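Local coordinates for putative NADPH-dependent oxidoreductase (Desulfitobacterium hafniense DCB-2, PDB 3DB2), which probably catalyses an NADPH-dependent oxidation or reduction, as a two-domain, Rossmann-fold dehydrogenase of the GFO/IDH/MocA family whose substrate is not established, at residues 2-7 against 313-318; 200-205 against 335-340; 262-267 against 299-304. One frame throughout, in Å; residues are numbered along the deposited sequence.

Interaction 1 (2-7 against 313-318); sequences MYNPVG and VIRNGG
R315 reaches from the last turn of helix 302-316 across residues 3-6 at the start of the chain, and its methylenes and its guanidinium meet different partners. R315 CG sits squarely over one face of the Y3 ring, 3.5 Å from the ring centroid and 8° off the ring normal, a CH-pi contact. Beyond the methylenes the side chain turns away from the tyrosine, and the guanidinium plane stands 76° from that of the ring. R315 NE donates to N4 O over 2.6 Å, nearly straight and close to the guanidinium plane. The second bond, from R315 NH2 to P5 O at 3.2 Å, is more bent, and the donor lies above the carbonyl plane. Two successive backbone carbonyls are thus gripped by one arginine. V6 CG2 rests over the centre of one guanidinium face, 3.8 Å from R315 CZ, while V6 CG1 meets I314 CD1 at 4.1 Å, an apolar contact next to the polar one. N316 lies near the ring plane of Y3, its ND2 4.0 Å from Y3 CE2.

The first torsion of R315 sets CG over the ring, and the bend at chi2 (-92°) swings CD and the guanidinium toward the carbonyls of N4 and P5. R315 NH2 also forms a salt bridge with E68, and the same carboxylate accepts from G7 N, so E68 probably helps to fix the guanidinium's rotation. Y3 OH is hydrogen-bonded to D312, about one turn before R315 on the helix. The helix ends at G317, which leaves helical geometry with positive phi. V6 opens strand 6-11, a central strand of the parallel sheet, and the contact ties the N-terminal lead-in of this Rossmann fold to the C-terminal end of a helix supplied from much later in the chain.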
loop_
_atom_site.group_PDB
_atom_site.type_symbol
_atom_site.label_atom_id
_atom_site.label_comp_id
_atom_site.label_asym_id
_atom_site.label_seq_id
_atom_site.Cartn_x
_atom_site.Cartn_y
_atom_site.Cartn_z
HETATM N N MSE C 2 33.843 26.826 -13.973
HETATM C CA MSE C 2 33.334 26.553 -15.315
HETATM C C MSE C 2 32.770 27.853 -15.902
HETATM O O MSE C 2 33.336 28.924 -15.654
HETATM C CB MSE C 2 32.260 25.462 -15.302
HETATM C CG MSE C 2 31.113 25.699 -14.327
HETATM SE SE MSE C 2 30.148 24.086 -13.813
HETATM C CE MSE C 2 31.484 23.373 -12.586
ATOM N N TYR C 3 31.681 27.705 -16.640
ATOM C CA TYR C 3 30.966 28.802 -17.279
ATOM C C TYR C 3 30.737 29.985 -16.336
ATOM O O TYR C 3 30.832 29.848 -15.118
ATOM C CB TYR C 3 29.649 28.317 -17.861
ATOM C CG TYR C 3 28.532 27.709 -17.065
ATOM C CD1 TYR C 3 27.937 28.296 -15.954
ATOM C CD2 TYR C 3 28.030 26.472 -17.477
ATOM C CE1 TYR C 3 26.900 27.691 -15.266
ATOM C CE2 TYR C 3 27.000 25.854 -16.806
ATOM C CZ TYR C 3 26.445 26.466 -15.709
ATOM O OH TYR C 3 25.426 25.829 -15.058
ATOM N N ASN C 4 30.424 31.143 -16.915
ATOM C CA ASN C 4 29.974 32.295 -16.133
ATOM C C ASN C 4 28.834 31.835 -15.237
ATOM O O ASN C 4 27.926 31.208 -15.781
ATOM C CB ASN C 4 29.532 33.389 -17.098
ATOM C CG ASN C 4 29.476 34.788 -16.535
ATOM O OD1 ASN C 4 28.511 35.161 -15.861
ATOM N ND2 ASN C 4 30.522 35.563 -16.821
ATOM N N PRO C 5 28.864 32.071 -13.942
ATOM C CA PRO C 5 27.721 31.721 -13.096
ATOM C C PRO C 5 26.436 32.420 -13.526
ATOM O O PRO C 5 26.472 33.571 -13.960
ATOM C CB PRO C 5 28.107 32.231 -11.708
ATOM C CG PRO C 5 29.608 32.178 -11.761
ATOM C CD PRO C 5 29.974 32.627 -13.148
ATOM N N VAL C 6 25.321 31.708 -13.412
ATOM C CA VAL C 6 24.032 32.237 -13.865
ATOM C C VAL C 6 23.515 33.117 -12.739
ATOM O O VAL C 6 23.553 32.658 -11.594
ATOM C CB VAL C 6 22.995 31.152 -14.206
ATOM C CG1 VAL C 6 21.583 31.730 -14.281
ATOM C CG2 VAL C 6 23.297 30.454 -15.522
ATOM N N GLY C 7 23.045 34.310 -13.067
ATOM C CA GLY C 7 22.493 35.234 -12.098
ATOM C C GLY C 7 21.054 34.927 -11.730
ATOM O O GLY C 7 20.176 34.854 -12.589
ATOM N N VAL C 313 21.091 24.260 -18.493
ATOM C CA VAL C 313 20.375 24.458 -19.749
ATOM C C VAL C 313 20.321 25.904 -20.224
ATOM O O VAL C 313 20.151 26.174 -21.418
ATOM C CB VAL C 313 18.946 23.869 -19.668
ATOM C CG1 VAL C 313 19.101 22.384 -19.348
ATOM C CG2 VAL C 313 18.101 24.622 -18.674
ATOM N N ILE C 314 20.466 26.887 -19.345
ATOM C CA ILE C 314 20.549 28.267 -19.862
ATOM C C ILE C 314 21.884 28.462 -20.567
ATOM O O ILE C 314 21.912 29.055 -21.641
ATOM C CB ILE C 314 20.364 29.322 -18.767
ATOM C CG1 ILE C 314 18.905 29.518 -18.310
ATOM C CG2 ILE C 314 20.889 30.709 -19.127
ATOM C CD1 ILE C 314 18.860 30.097 -16.892
ATOM N N ARG C 315 22.976 27.945 -20.006
ATOM C CA ARG C 315 24.297 28.180 -20.569
ATOM C C ARG C 315 24.587 27.266 -21.757
ATOM O O ARG C 315 25.258 27.696 -22.704
ATOM C CB ARG C 315 25.389 28.012 -19.519
ATOM C CG ARG C 315 25.441 29.113 -18.467
ATOM C CD ARG C 315 26.392 30.246 -18.862
ATOM N NE ARG C 315 26.405 31.355 -17.922
ATOM C CZ ARG C 315 25.549 32.356 -17.866
ATOM N NH1 ARG C 315 24.553 32.415 -18.732
ATOM N NH2 ARG C 315 25.593 33.351 -16.986
ATOM N N ASN C 316 24.110 26.029 -21.720
ATOM C CA ASN C 316 24.548 24.998 -22.648
ATOM C C ASN C 316 23.441 24.506 -23.569
ATOM O O ASN C 316 23.687 23.695 -24.469
ATOM C CB ASN C 316 25.099 23.783 -21.899
ATOM C CG ASN C 316 26.210 24.049 -20.911
ATOM O OD1 ASN C 316 27.057 24.926 -21.090
ATOM N ND2 ASN C 316 26.276 23.283 -19.828
ATOM N N GLY C 317 22.218 24.955 -23.355
ATOM C CA GLY C 317 21.084 24.555 -24.164
ATOM C C GLY C 317 20.403 23.292 -23.648
ATOM O O GLY C 317 20.855 22.603 -22.732
ATOM N N GLY C 318 19.262 22.941 -24.246
ATOM C CA GLY C 318 18.530 21.768 -23.841
ATOM C C GLY C 318 17.335 22.102 -22.964
ATOM O O GLY C 318 16.931 23.244 -22.755
#

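Interaction 2 (200-205 against 335-340); sequences VFNFGK and LAAVKS
Strand 200-205 and helix 335-340 pass with their axes 6.7 Å apart at the closest point, their N-to-C directions 59° apart. The backbones come nearest where the CA atoms of N202 and A337 lie 5.3 Å apart, an approach consistent with the small residues A336, A337 and S340 on this side of the helix. In one of its two modelled conformers V200 spreads its methyls over the alanines: CG2 meets A336 CB at 3.8 Å, and CG1 meets A337 CB at the same separation. N202 CB comes 3.6 Å from A337 O. This is helix 324-343 packed on a face of the large mixed sheet of the GFO/IDH/MocA C-terminal domain, near the sheet's end, where strand 197-205 pairs with the short strand 347-348. The direct polar link is S340 OG, which accepts from N202 N over 2.9 Å at 158°. At chi1 170° the hydroxyl points away from its own backbone N and toward the strand, and it also bonds to R345 O, linking the strand to the loop after helix 324-343. S340 OG lies 3.4 Å from F201 CD1, although the phenylalanine starts out from the other side of the strand, where its ring stacks with F201 of the second subunit. A water donates to both N202 O and S340 O. N202 OD1 and ND2 are hydrogen-bonded to T219 and N217, both on the adjacent strand 216-223.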
loop_
_atom_site.group_PDB
_atom_site.type_symbol
_atom_site.label_atom_id
_atom_site.label_comp_id
_atom_site.label_asym_id
_atom_site.label_seq_id
_atom_site.Cartn_x
_atom_site.Cartn_y
_atom_site.Cartn_z
ATOM N N VAL C 200 -7.147 7.013 -12.185
ATOM C CA VAL C 200 -7.068 7.176 -10.760
ATOM C C VAL C 200 -8.347 6.743 -10.050
ATOM O O VAL C 200 -9.408 7.065 -10.589
ATOM C CB VAL C 200 -6.841 8.676 -10.414
ATOM C CG1 VAL C 200 -6.645 8.888 -8.921
ATOM C CG2 VAL C 200 -5.655 9.232 -11.185
ATOM N N PHE C 201 -8.231 6.116 -8.884
ATOM C CA PHE C 201 -9.369 5.945 -7.982
ATOM C C PHE C 201 -8.881 6.364 -6.582
ATOM O O PHE C 201 -7.794 5.997 -6.146
ATOM C CB PHE C 201 -10.004 4.552 -7.996
ATOM C CG PHE C 201 -11.202 4.496 -7.063
ATOM C CD1 PHE C 201 -12.453 4.840 -7.569
ATOM C CD2 PHE C 201 -11.132 4.152 -5.723
ATOM C CE1 PHE C 201 -13.573 4.848 -6.748
ATOM C CE2 PHE C 201 -12.247 4.142 -4.906
ATOM C CZ PHE C 201 -13.474 4.491 -5.426
ATOM N N ASN C 202 -9.722 7.091 -5.849
ATOM C CA ASN C 202 -9.323 7.436 -4.480
ATOM C C ASN C 202 -10.467 7.271 -3.483
ATOM O O ASN C 202 -11.599 7.632 -3.791
ATOM C CB ASN C 202 -8.827 8.883 -4.417
ATOM C CG ASN C 202 -8.219 9.316 -3.120
ATOM O OD1 ASN C 202 -7.180 8.841 -2.669
ATOM N ND2 ASN C 202 -8.802 10.281 -2.428
ATOM N N PHE C 203 -10.155 6.772 -2.294
ATOM C CA PHE C 203 -10.988 6.902 -1.106
ATOM C C PHE C 203 -10.290 7.903 -0.173
ATOM O O PHE C 203 -9.080 7.769 0.092
ATOM C CB PHE C 203 -11.230 5.612 -0.389
ATOM C CG PHE C 203 -12.203 4.602 -0.994
ATOM C CD1 PHE C 203 -13.426 4.986 -1.481
ATOM C CD2 PHE C 203 -11.847 3.249 -1.028
ATOM C CE1 PHE C 203 -14.354 4.099 -1.990
ATOM C CE2 PHE C 203 -12.759 2.346 -1.558
ATOM C CZ PHE C 203 -13.986 2.753 -2.049
ATOM N N GLY C 204 -11.008 8.895 0.342
ATOM C CA GLY C 204 -10.315 9.771 1.298
ATOM C C GLY C 204 -11.296 10.671 2.047
ATOM O O GLY C 204 -12.382 10.950 1.536
ATOM N N LYS C 205 -10.873 11.104 3.234
ATOM C CA LYS C 205 -11.751 11.920 4.078
ATOM C C LYS C 205 -10.984 12.582 5.209
ATOM O O LYS C 205 -9.860 12.195 5.539
ATOM C CB LYS C 205 -12.845 11.029 4.687
ATOM C CG LYS C 205 -12.297 9.974 5.623
ATOM C CD LYS C 205 -13.331 8.986 6.124
ATOM C CE LYS C 205 -13.844 8.066 5.024
ATOM N NZ LYS C 205 -12.954 6.938 4.653
ATOM N N LEU C 335 -5.943 16.160 -9.169
ATOM C CA LEU C 335 -7.306 16.626 -9.454
ATOM C C LEU C 335 -8.218 15.429 -9.769
ATOM O O LEU C 335 -9.392 15.421 -9.396
ATOM C CB LEU C 335 -7.295 17.656 -10.571
ATOM C CG LEU C 335 -6.468 18.925 -10.333
ATOM C CD1 LEU C 335 -6.397 19.773 -11.600
ATOM C CD2 LEU C 335 -7.014 19.751 -9.168
ATOM N N ALA C 336 -7.645 14.429 -10.420
ATOM C CA ALA C 336 -8.468 13.251 -10.778
ATOM C C ALA C 336 -8.878 12.514 -9.523
ATOM O O ALA C 336 -10.008 11.994 -9.441
ATOM C CB ALA C 336 -7.680 12.388 -11.737
ATOM N N ALA C 337 -7.947 12.454 -8.559
ATOM C CA ALA C 337 -8.209 11.811 -7.270
ATOM C C ALA C 337 -9.273 12.530 -6.466
ATOM O O ALA C 337 -10.143 11.901 -5.866
ATOM C CB ALA C 337 -6.922 11.701 -6.455
ATOM N N VAL C 338 -9.244 13.857 -6.427
ATOM C CA VAL C 338 -10.358 14.588 -5.787
ATOM C C VAL C 338 -11.677 14.391 -6.512
ATOM O O VAL C 338 -12.736 14.199 -5.886
ATOM C CB VAL C 338 -9.963 16.069 -5.681
ATOM C CG1 VAL C 338 -11.072 16.920 -5.088
ATOM C CG2 VAL C 338 -8.703 16.171 -4.819
ATOM N N LYS C 339 -11.643 14.384 -7.845
ATOM C CA LYS C 339 -12.824 14.173 -8.664
ATOM C C LYS C 339 -13.372 12.766 -8.347
ATOM O O LYS C 339 -14.595 12.611 -8.294
ATOM C CB LYS C 339 -12.573 14.251 -10.155
ATOM C CG LYS C 339 -13.858 14.243 -10.964
ATOM C CD LYS C 339 -13.645 14.422 -12.458
ATOM C CE LYS C 339 -13.337 15.850 -12.861
ATOM N NZ LYS C 339 -14.428 16.807 -12.533
ATOM N N SER C 340 -12.432 11.846 -8.130
ATOM C CA SER C 340 -12.815 10.438 -7.904
ATOM C C SER C 340 -13.597 10.313 -6.606
ATOM O O SER C 340 -14.537 9.522 -6.459
ATOM C CB SER C 340 -11.580 9.522 -7.912
ATOM O OG SER C 340 -11.850 8.212 -7.475
HETATM O O HOH W 1 -14.369 7.529 -4.181
#

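Interaction 3 (262-267 against 299-304); sequences SNSDVT and SVDHLR
The irregular loop 262-267 runs past the lead-in and first turn of helix 302-316, the backbones approaching most closely where the CA atoms of D265 and D301 are 4.1 Å apart. Here the CA-H of D301 points almost straight at S264 O, and a water lies within hydrogen-bonding distance of both S264 O and V300 O. The central side chain is S264, whose OG donates to D301 OD1 over 2.6 Å, arriving on the syn side but 32° out of the carboxylate plane. D301 is the N-cap of the helix: its OD1 also accepts from R304 N at 3.2 Å, from the opposite face of the carboxylate. The serine thereby helps to hold the capping oxygen in place. A chi1 of 65°, with OG between the backbone N and the carbonyl carbon, turns the S264 hydroxyl to D301 OD1. S264 CB packs on L303 CG at 3.6 Å. Further along the loop, H302 NE2 donates a longer bond of 3.3 Å to T267 OG1, which lies at the edge of the imidazole, 11° from its plane. Both groups have other ties, T267 OG1 to W260 O and H302 NE2 to W261 O, while H302 ND1 is hydrogen-bonded to S125. D265 OD2 and D301 OD2, 5.0 Å apart, would probably disfavour each other; D265 also has a weak, long ion pair with K26. The contact joins the connection between strands 250-256 and 271-278 to the start of helix 302-316, with helix 15-24 packing beside it: V19 touches S262 and L303, M20 touches L303, and A23 touches S264.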
loop_
_atom_site.group_PDB
_atom_site.type_symbol
_atom_site.label_atom_id
_atom_site.label_comp_id
_atom_site.label_asym_id
_atom_site.label_seq_id
_atom_site.Cartn_x
_atom_site.Cartn_y
_atom_site.Cartn_z
ATOM N N SER C 262 15.531 18.878 4.243
ATOM C CA SER C 262 16.142 20.201 4.094
ATOM C C SER C 262 17.665 20.165 4.075
ATOM O O SER C 262 18.321 20.991 3.433
ATOM C CB SER C 262 15.572 21.103 5.216
ATOM O OG SER C 262 16.186 20.768 6.456
ATOM N N ASN C 263 18.255 19.194 4.759
ATOM C CA ASN C 263 19.687 18.962 4.783
ATOM C C ASN C 263 20.138 18.201 3.529
ATOM O O ASN C 263 20.564 17.054 3.605
ATOM C CB ASN C 263 20.007 18.209 6.069
ATOM C CG ASN C 263 19.134 18.703 7.219
ATOM O OD1 ASN C 263 17.957 18.394 7.385
ATOM N ND2 ASN C 263 19.733 19.530 8.058
ATOM N N SER C 264 19.995 18.865 2.385
ATOM C CA SER C 264 19.881 18.266 1.046
ATOM C C SER C 264 21.148 17.522 0.635
ATOM O O SER C 264 21.043 16.511 -0.079
ATOM C CB SER C 264 19.344 19.257 0.041
ATOM O OG SER C 264 20.272 20.295 -0.123
ATOM N N ASP C 265 22.357 17.897 1.073
ATOM C CA ASP C 265 23.505 17.123 0.663
ATOM C C ASP C 265 23.671 15.793 1.409
ATOM O O ASP C 265 24.506 14.981 0.979
ATOM C CB ASP C 265 24.815 17.889 0.841
ATOM C CG ASP C 265 25.077 18.401 2.237
ATOM O OD1 ASP C 265 24.188 18.328 3.112
ATOM O OD2 ASP C 265 26.209 18.911 2.429
ATOM N N VAL C 266 22.916 15.565 2.457
ATOM C CA VAL C 266 22.994 14.315 3.203
ATOM C C VAL C 266 21.671 13.568 3.343
ATOM O O VAL C 266 21.525 12.571 4.058
ATOM C CB VAL C 266 23.570 14.569 4.624
ATOM C CG1 VAL C 266 25.043 14.921 4.561
ATOM C CG2 VAL C 266 22.808 15.670 5.349
ATOM N N THR C 267 20.631 14.027 2.665
ATOM C CA THR C 267 19.313 13.411 2.729
ATOM C C THR C 267 19.374 11.911 2.403
ATOM O O THR C 267 18.772 11.109 3.112
ATOM C CB THR C 267 18.350 14.051 1.729
ATOM O OG1 THR C 267 18.196 15.421 2.129
ATOM C CG2 THR C 267 16.944 13.454 1.784
ATOM N N SER C 299 25.165 9.766 -2.671
ATOM C CA SER C 299 24.259 10.850 -2.304
ATOM C C SER C 299 24.253 11.884 -3.423
ATOM O O SER C 299 25.270 12.039 -4.084
ATOM C CB SER C 299 24.698 11.513 -1.000
ATOM O OG SER C 299 24.609 10.607 0.083
ATOM N N VAL C 300 23.129 12.576 -3.569
ATOM C CA VAL C 300 22.920 13.673 -4.487
ATOM C C VAL C 300 22.225 14.784 -3.711
ATOM O O VAL C 300 21.208 14.482 -3.051
ATOM C CB VAL C 300 22.018 13.269 -5.676
ATOM C CG1 VAL C 300 21.782 14.419 -6.634
ATOM C CG2 VAL C 300 22.622 12.079 -6.389
ATOM N N ASP C 301 22.778 15.977 -3.812
ATOM C CA ASP C 301 22.238 17.203 -3.228
ATOM C C ASP C 301 21.018 17.624 -4.064
ATOM O O ASP C 301 21.128 18.431 -4.986
ATOM C CB ASP C 301 23.264 18.330 -3.167
ATOM C CG ASP C 301 22.784 19.491 -2.309
ATOM O OD1 ASP C 301 21.555 19.684 -2.249
ATOM O OD2 ASP C 301 23.600 20.200 -1.673
ATOM N N HIS C 302 19.881 17.035 -3.723
ATOM C CA HIS C 302 18.663 17.117 -4.548
ATOM C C HIS C 302 18.228 18.547 -4.797
ATOM O O HIS C 302 17.767 18.894 -5.889
ATOM C CB HIS C 302 17.589 16.268 -3.899
ATOM C CG HIS C 302 17.072 16.600 -2.543
ATOM N ND1 HIS C 302 15.883 17.274 -2.324
ATOM C CD2 HIS C 302 17.581 16.358 -1.314
ATOM C CE1 HIS C 302 15.690 17.416 -1.029
ATOM N NE2 HIS C 302 16.714 16.868 -0.384
ATOM N N LEU C 303 18.386 19.423 -3.795
ATOM C CA LEU C 303 17.876 20.794 -3.986
ATOM C C LEU C 303 18.875 21.598 -4.803
ATOM O O LEU C 303 18.553 22.390 -5.686
ATOM C CB LEU C 303 17.611 21.448 -2.622
ATOM C CG LEU C 303 16.621 20.745 -1.706
ATOM C CD1 LEU C 303 16.445 21.545 -0.422
ATOM C CD2 LEU C 303 15.294 20.555 -2.419
ATOM N N ARG C 304 20.168 21.402 -4.540
ATOM C CA ARG C 304 21.197 22.101 -5.300
ATOM C C ARG C 304 21.216 21.710 -6.766
ATOM O O ARG C 304 21.245 22.561 -7.654
ATOM C CB ARG C 304 22.574 21.798 -4.699
ATOM C CG ARG C 304 23.733 22.346 -5.506
ATOM C CD ARG C 304 25.035 22.205 -4.722
ATOM N NE ARG C 304 26.190 22.569 -5.539
ATOM C CZ ARG C 304 27.454 22.490 -5.154
ATOM N NH1 ARG C 304 27.806 22.054 -3.961
ATOM N NH2 ARG C 304 28.419 22.851 -5.989
HETATM O O HOH W 2 21.254 13.525 -0.331
#

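How the interactions relate
Helix 302-316 carries interactions 1 and 3 at its two ends: its capped first turn meets loop 262-267, and its last turn holds the beginning of the chain. Their centres are 21 Å apart and their nearest atoms about 7 Å. Interaction 2 belongs to the next helix, 324-343, and lies on the other side of the chain's centre from both, 41 Å from interaction 1 and 32 Å from interaction 3, centre to centre. Interaction 3 also touches helix 15-24, whose start belongs to a GxGxxA pattern consistent with a Rossmann dinucleotide-binding turn. A glycerol, probably from the crystallisation liquor, lies about 5 Å from the S299 side chain. Of the three, interaction 2 alone reaches the second subunit.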